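Local coordinates for alkaline serine protease (Pseudoalteromonas sp., PDB 1Y9Z), which probably hydrolyses peptide bonds as a cold-adapted, subtilisin-like serine protease, with a beta-barrel domain inserted into its alpha/beta catalytic domain, at residues A[217-222]-A[342-347]; A[224-229]-A[338-343]; A[251-256]-A[330-335]. One frame throughout, in Å; residues are numbered along the deposited sequence.

Interaction 1. Residues A[217-222]-A[342-347]; sequences ADITIG and LALKAK
Ile221 and Leu344 meet methyl to methyl, joining one face of strand 214-221 to segment 342-347. CD1 of Ile221 lies 3.9 Å from CD2 of Leu344 and the two side chains pass at an oblique angle. The same CD1 is also 3.9 Å from CB of Lys347, so a single methyl group serves both partners. It gets there because CG1 of Ile221 stands anti to the carbonyl carbon (chi1 -62°) and CD1 continues in an extended line (chi2 -179°), which carries the branch straight out from the strand toward the helix. Isoleucine suits this place twice over: its beta-branching is at home in an extended backbone, and its extra carbon, CD1, gives the reach to span a gap in which the CA atoms of Ile221 and Lys347 are still 8.0 Å apart. Leu344 answers from the other segment. It leaves its backbone beside the strand, and its fork then reaches in, bringing CD1 to CD1 of Ile219 at a looser 4.4 Å. Lys347 contributes chiefly the root of its chain. A bend at its second torsion (chi2 -57°) turns the aliphatic arm away, which keeps the ammonium group off the apolar patch while CB closes the edge of it. No hydrogen bond links the two segments, and the contact is held by the burial of hydrocarbon. In strand 214-221 the alternate residues Ile219 and Ile221 face helix 338-345, and both also pack on Thr352 of strand 351-360. Ile307 of strand 305-309 lies against Ile219 and Leu344, and Tyr226 touches Ile219, Leu344 and Lys347, so the helix rests on strands 214-221 and 305-309 of one mixed sheet.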
# COMPACT_ATOMS: atom_id res chain seq x y z
N ALA A 217 9.85 -2.13 11.78
CA ALA A 217 11.18 -2.71 11.85
C ALA A 217 12.21 -1.60 11.73
O ALA A 217 11.88 -0.48 11.31
CB ALA A 217 11.37 -3.73 10.74
N ASP A 218 13.45 -1.89 12.09
CA ASP A 218 14.50 -0.90 12.01
C ASP A 218 15.86 -1.57 11.94
O ASP A 218 16.02 -2.73 12.35
CB ASP A 218 14.44 0.02 13.24
CG ASP A 218 15.11 1.36 13.01
OD1 ASP A 218 15.69 1.58 11.92
OD2 ASP A 218 15.06 2.21 13.92
N ILE A 219 16.83 -0.85 11.39
CA ILE A 219 18.21 -1.31 11.28
C ILE A 219 19.03 -0.09 11.67
O ILE A 219 18.88 0.97 11.08
CB ILE A 219 18.60 -1.68 9.83
CG1 ILE A 219 17.78 -2.87 9.35
CG2 ILE A 219 20.09 -2.01 9.77
CD1 ILE A 219 18.00 -3.21 7.89
N THR A 220 19.88 -0.25 12.68
CA THR A 220 20.69 0.86 13.15
C THR A 220 22.18 0.52 13.14
O THR A 220 22.59 -0.55 13.59
CB THR A 220 20.30 1.28 14.58
OG1 THR A 220 18.91 1.64 14.61
CG2 THR A 220 21.14 2.46 15.04
N ILE A 221 22.97 1.45 12.60
CA ILE A 221 24.42 1.30 12.54
C ILE A 221 25.03 2.68 12.77
O ILE A 221 24.62 3.66 12.15
CB ILE A 221 24.88 0.77 11.16
CG1 ILE A 221 24.31 -0.63 10.90
CG2 ILE A 221 26.41 0.71 11.11
CD1 ILE A 221 24.73 -1.24 9.58
N GLY A 222 26.01 2.75 13.67
CA GLY A 222 26.65 4.02 13.95
C GLY A 222 25.68 5.07 14.47
O GLY A 222 25.85 6.26 14.21
N LEU A 342 22.82 -3.43 -0.81
CA LEU A 342 24.16 -3.20 -1.35
C LEU A 342 24.89 -2.14 -0.53
O LEU A 342 26.11 -2.20 -0.37
CB LEU A 342 24.08 -2.76 -2.82
CG LEU A 342 23.50 -3.78 -3.80
CD1 LEU A 342 23.54 -3.21 -5.21
CD2 LEU A 342 24.29 -5.08 -3.73
N ALA A 343 24.14 -1.17 -0.01
CA ALA A 343 24.73 -0.12 0.80
C ALA A 343 25.23 -0.71 2.11
O ALA A 343 26.27 -0.30 2.63
CB ALA A 343 23.69 0.97 1.08
N LEU A 344 24.50 -1.69 2.63
CA LEU A 344 24.87 -2.35 3.87
C LEU A 344 26.17 -3.14 3.72
O LEU A 344 26.85 -3.42 4.70
CB LEU A 344 23.75 -3.28 4.34
CG LEU A 344 22.50 -2.57 4.88
CD1 LEU A 344 21.38 -3.58 5.09
CD2 LEU A 344 22.85 -1.87 6.19
N LYS A 345 26.51 -3.50 2.48
CA LYS A 345 27.74 -4.24 2.21
C LYS A 345 28.95 -3.46 2.68
O LYS A 345 29.93 -4.03 3.16
CB LYS A 345 27.88 -4.53 0.72
CG LYS A 345 27.00 -5.64 0.18
CD LYS A 345 27.20 -5.81 -1.32
CE LYS A 345 26.47 -7.03 -1.86
NZ LYS A 345 27.04 -8.29 -1.32
N ALA A 346 28.89 -2.14 2.54
CA ALA A 346 29.98 -1.26 2.94
C ALA A 346 30.11 -1.15 4.45
O ALA A 346 31.13 -0.66 4.96
CB ALA A 346 29.79 0.12 2.33
N LYS A 347 29.09 -1.59 5.18
CA LYS A 347 29.10 -1.51 6.63
C LYS A 347 29.41 -2.85 7.31
O LYS A 347 29.30 -2.97 8.53
CB LYS A 347 27.75 -0.99 7.13
CG LYS A 347 27.35 0.36 6.54
CD LYS A 347 28.41 1.42 6.82
CE LYS A 347 28.03 2.75 6.18
NZ LYS A 347 29.07 3.79 6.42

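Interaction 2. Residues A[224-229]-A[338-343]; sequences QSYFSN and RATGLA
Thr340 is the close-packed centre of this contact, with Asn229 against its hydroxyl and Tyr226 beside its methyl group. OG1 of Thr340 sits 3.6 Å from CB of Asn229, without bonding to the amide of that residue, and CG2 of Thr340 approaches CD1 of Tyr226 obliquely at 4.4 Å. Threonine suits a spot with two characters: OG1 lies beside the backbone N (chi1 -61°), where its main polar partner is OD2 of Asp337, just ahead of the helix, while CG2, anti to that N, is offered to the ring. Toward solvent the fit is looser. The exposed Asn229 makes no direct hydrogen bond to the helix; instead a water donates to its backbone O (2.8 Å) and, over a longer 3.3 Å, to OG1 of Thr340. The loop keeps its own shape through an ST turn, in which OG of Ser225 accepts from N of Phe227 at 3.0 Å. Asp218 of strand 214-221 holds that same hydroxyl. The Tyr226 ring is backed by Ile219 and Ile221, so the turn after strand 224-225 is wedged between strand 214-221 and helix 338-345.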
# COMPACT_ATOMS: atom_id res chain seq x y z
N GLN A 224 22.78 5.65 13.50
CA GLN A 224 21.87 6.12 12.46
C GLN A 224 20.90 5.01 12.04
O GLN A 224 21.25 3.83 12.05
CB GLN A 224 22.66 6.62 11.25
CG GLN A 224 23.51 7.85 11.54
CD GLN A 224 22.68 9.08 11.90
OE1 GLN A 224 23.23 10.12 12.25
NE2 GLN A 224 21.36 8.96 11.80
N SER A 225 19.69 5.40 11.66
CA SER A 225 18.66 4.45 11.26
C SER A 225 18.37 4.37 9.76
O SER A 225 18.45 5.36 9.04
CB SER A 225 17.36 4.79 12.00
OG SER A 225 16.26 4.07 11.47
N TYR A 226 18.03 3.16 9.31
CA TYR A 226 17.71 2.91 7.91
C TYR A 226 16.20 2.87 7.71
O TYR A 226 15.71 2.50 6.64
CB TYR A 226 18.29 1.56 7.47
CG TYR A 226 19.79 1.56 7.24
CD1 TYR A 226 20.33 2.05 6.06
CD2 TYR A 226 20.66 1.04 8.20
CE1 TYR A 226 21.71 2.03 5.83
CE2 TYR A 226 22.04 1.01 7.98
CZ TYR A 226 22.55 1.51 6.80
OH TYR A 226 23.91 1.47 6.57
N PHE A 227 15.45 3.26 8.74
CA PHE A 227 14.00 3.25 8.67
C PHE A 227 13.42 3.90 7.42
O PHE A 227 12.55 3.32 6.77
CB PHE A 227 13.41 3.95 9.90
CG PHE A 227 11.92 3.82 10.02
CD1 PHE A 227 11.35 2.75 10.71
CD2 PHE A 227 11.07 4.74 9.41
CE1 PHE A 227 9.97 2.61 10.80
CE2 PHE A 227 9.69 4.61 9.50
CZ PHE A 227 9.14 3.54 10.19
N SER A 228 13.90 5.09 7.09
CA SER A 228 13.40 5.82 5.92
C SER A 228 13.74 5.15 4.59
O SER A 228 13.16 5.50 3.56
CB SER A 228 13.93 7.26 5.93
OG SER A 228 15.33 7.30 5.75
N ASN A 229 14.68 4.21 4.61
CA ASN A 229 15.05 3.49 3.39
C ASN A 229 14.00 2.43 3.11
O ASN A 229 13.83 1.99 1.98
CB ASN A 229 16.41 2.81 3.56
CG ASN A 229 17.56 3.79 3.60
OD1 ASN A 229 17.65 4.63 4.49
ND2 ASN A 229 18.45 3.69 2.62
N ARG A 338 17.05 -3.89 -2.80
CA ARG A 338 18.42 -4.16 -3.24
C ARG A 338 19.41 -3.03 -3.00
O ARG A 338 20.53 -3.28 -2.55
CB ARG A 338 18.43 -4.55 -4.72
CG ARG A 338 19.79 -5.06 -5.19
CD ARG A 338 19.71 -5.65 -6.58
NE ARG A 338 20.99 -6.25 -6.98
CZ ARG A 338 21.51 -7.34 -6.42
NH1 ARG A 338 20.88 -7.96 -5.43
NH2 ARG A 338 22.68 -7.81 -6.85
N ALA A 339 19.01 -1.80 -3.29
CA ALA A 339 19.90 -0.66 -3.10
C ALA A 339 20.37 -0.60 -1.65
O ALA A 339 21.56 -0.38 -1.38
CB ALA A 339 19.18 0.63 -3.47
N THR A 340 19.44 -0.79 -0.72
CA THR A 340 19.76 -0.75 0.70
C THR A 340 20.68 -1.92 1.07
O THR A 340 21.61 -1.75 1.85
CB THR A 340 18.48 -0.80 1.54
OG1 THR A 340 17.68 0.35 1.25
CG2 THR A 340 18.81 -0.80 3.03
N GLY A 341 20.40 -3.09 0.52
CA GLY A 341 21.22 -4.25 0.81
C GLY A 341 22.65 -4.07 0.33
O GLY A 341 23.60 -4.51 1.00
N LEU A 342 22.82 -3.43 -0.81
CA LEU A 342 24.16 -3.20 -1.35
C LEU A 342 24.89 -2.14 -0.53
O LEU A 342 26.11 -2.20 -0.37
CB LEU A 342 24.08 -2.76 -2.82
CG LEU A 342 23.50 -3.78 -3.80
CD1 LEU A 342 23.54 -3.21 -5.21
CD2 LEU A 342 24.29 -5.08 -3.73
N ALA A 343 24.14 -1.17 -0.01
CA ALA A 343 24.73 -0.12 0.80
C ALA A 343 25.23 -0.71 2.11
O ALA A 343 26.27 -0.30 2.63
CB ALA A 343 23.69 0.97 1.08
O HOH W 1 15.52 2.34 -0.27

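Interaction 3. Residues A[251-256]-A[330-335]; sequences ASATGA and TVPSVS
Pro332 presses its ring onto the carbonyl oxygen of Ala251 and the methyl group of Ala253, where the starts of strands 252-263 and 333-336 come together. Just before it, Val331 turns its side chain to Ile306 of strand 305-309 and leaves the contact to its neighbour. The proline then meets the other segment with two ring carbons: CB is 3.5 Å from O of Ala251, and CG is 3.7 Å from CB of Ala253. A rigid ring is apt here, since it fills the space with few torsions to fix, and the small side chain of Ala253 lets it come close. No hydrogen bond crosses between the segments, although the carbonyl O of Pro332 accepts a backbone bond from Ile306. Next, Ser333 heads into strand 333-336 and rests on His234 and Ile306. The buried Val334 packs on Ile307, Val354 and Asn356, where a branched apolar side chain fits a buried strand. Last comes buried Ser335, whose OG is satisfied by Arg281 and Gln318. Strands 252-263 and 333-336 are not paired with each other in the mixed sheet; the former pairs with strand 351-360. Side-chain packing brings them together, consistent with the inserted beta-barrel domain of this protease.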
# COMPACT_ATOMS: atom_id res chain seq x y z
N ALA A 251 11.47 -8.57 18.45
CA ALA A 251 12.59 -8.47 19.37
C ALA A 251 13.72 -7.71 18.69
O ALA A 251 13.61 -7.37 17.51
CB ALA A 251 13.07 -9.86 19.77
N SER A 252 14.79 -7.46 19.43
CA SER A 252 15.94 -6.76 18.90
C SER A 252 17.17 -7.64 19.01
O SER A 252 17.27 -8.47 19.92
CB SER A 252 16.18 -5.45 19.66
OG SER A 252 15.07 -4.58 19.52
N ALA A 253 18.09 -7.48 18.07
CA ALA A 253 19.32 -8.25 18.05
C ALA A 253 20.46 -7.32 17.65
O ALA A 253 20.30 -6.49 16.76
CB ALA A 253 19.21 -9.41 17.07
N THR A 254 21.60 -7.47 18.31
CA THR A 254 22.76 -6.63 18.01
C THR A 254 24.01 -7.48 17.82
O THR A 254 24.26 -8.42 18.58
CB THR A 254 23.02 -5.63 19.15
OG1 THR A 254 21.87 -4.79 19.32
CG2 THR A 254 24.23 -4.76 18.83
N GLY A 255 24.79 -7.15 16.80
CA GLY A 255 26.01 -7.89 16.52
C GLY A 255 26.72 -7.35 15.30
O GLY A 255 26.18 -6.51 14.58
N ALA A 256 27.93 -7.84 15.05
CA ALA A 256 28.70 -7.40 13.90
C ALA A 256 27.99 -7.85 12.63
O ALA A 256 27.50 -8.98 12.55
CB ALA A 256 30.11 -7.97 13.95
N THR A 330 13.37 -18.04 14.82
CA THR A 330 12.98 -17.55 16.14
C THR A 330 13.71 -16.26 16.50
O THR A 330 13.65 -15.79 17.64
CB THR A 330 13.27 -18.61 17.22
OG1 THR A 330 14.64 -19.03 17.11
CG2 THR A 330 12.36 -19.81 17.04
N VAL A 331 14.41 -15.69 15.52
CA VAL A 331 15.14 -14.44 15.72
C VAL A 331 14.52 -13.36 14.85
O VAL A 331 13.79 -13.66 13.90
CB VAL A 331 16.63 -14.60 15.34
CG1 VAL A 331 17.27 -15.71 16.15
CG2 VAL A 331 16.76 -14.88 13.85
N PRO A 332 14.79 -12.08 15.15
CA PRO A 332 14.21 -11.01 14.33
C PRO A 332 14.83 -10.97 12.93
O PRO A 332 16.05 -10.95 12.79
CB PRO A 332 14.50 -9.75 15.14
CG PRO A 332 15.76 -10.10 15.87
CD PRO A 332 15.52 -11.52 16.30
N SER A 333 13.98 -10.97 11.92
CA SER A 333 14.44 -10.91 10.54
C SER A 333 13.63 -9.86 9.78
O SER A 333 12.44 -9.68 10.03
CB SER A 333 14.31 -12.29 9.87
OG SER A 333 12.98 -12.78 9.93
N VAL A 334 14.30 -9.16 8.87
CA VAL A 334 13.66 -8.10 8.10
C VAL A 334 13.98 -8.17 6.61
O VAL A 334 14.86 -8.93 6.19
CB VAL A 334 14.09 -6.71 8.62
CG1 VAL A 334 13.77 -6.58 10.10
CG2 VAL A 334 15.59 -6.50 8.38
N SER A 335 13.26 -7.37 5.83
CA SER A 335 13.45 -7.31 4.38
C SER A 335 13.70 -5.88 3.93
O SER A 335 13.02 -4.95 4.36
CB SER A 335 12.20 -7.86 3.68
OG SER A 335 12.24 -7.62 2.28

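How the interactions relate
All three contacts lie on the same side of the chain's centre, in and around one mixed sheet. Interactions 1 and 2 are close neighbours, their centres about 6 Å apart: both use helix 338-345 and share Leu342 and Ala343, while strands 214-221 and 224-225 pair as a hairpin. Interaction 3 lies about 12 Å from interaction 1 and 15 Å from interaction 2, centre to centre; it is nested along the chain inside the loops that both of them close. Val334 packs on Ala217 and Ile219, joining interaction 3 to interaction 1, and strand 333-336 leads directly into the helix. Together they tie early and late parts of the probable inserted barrel into one unit.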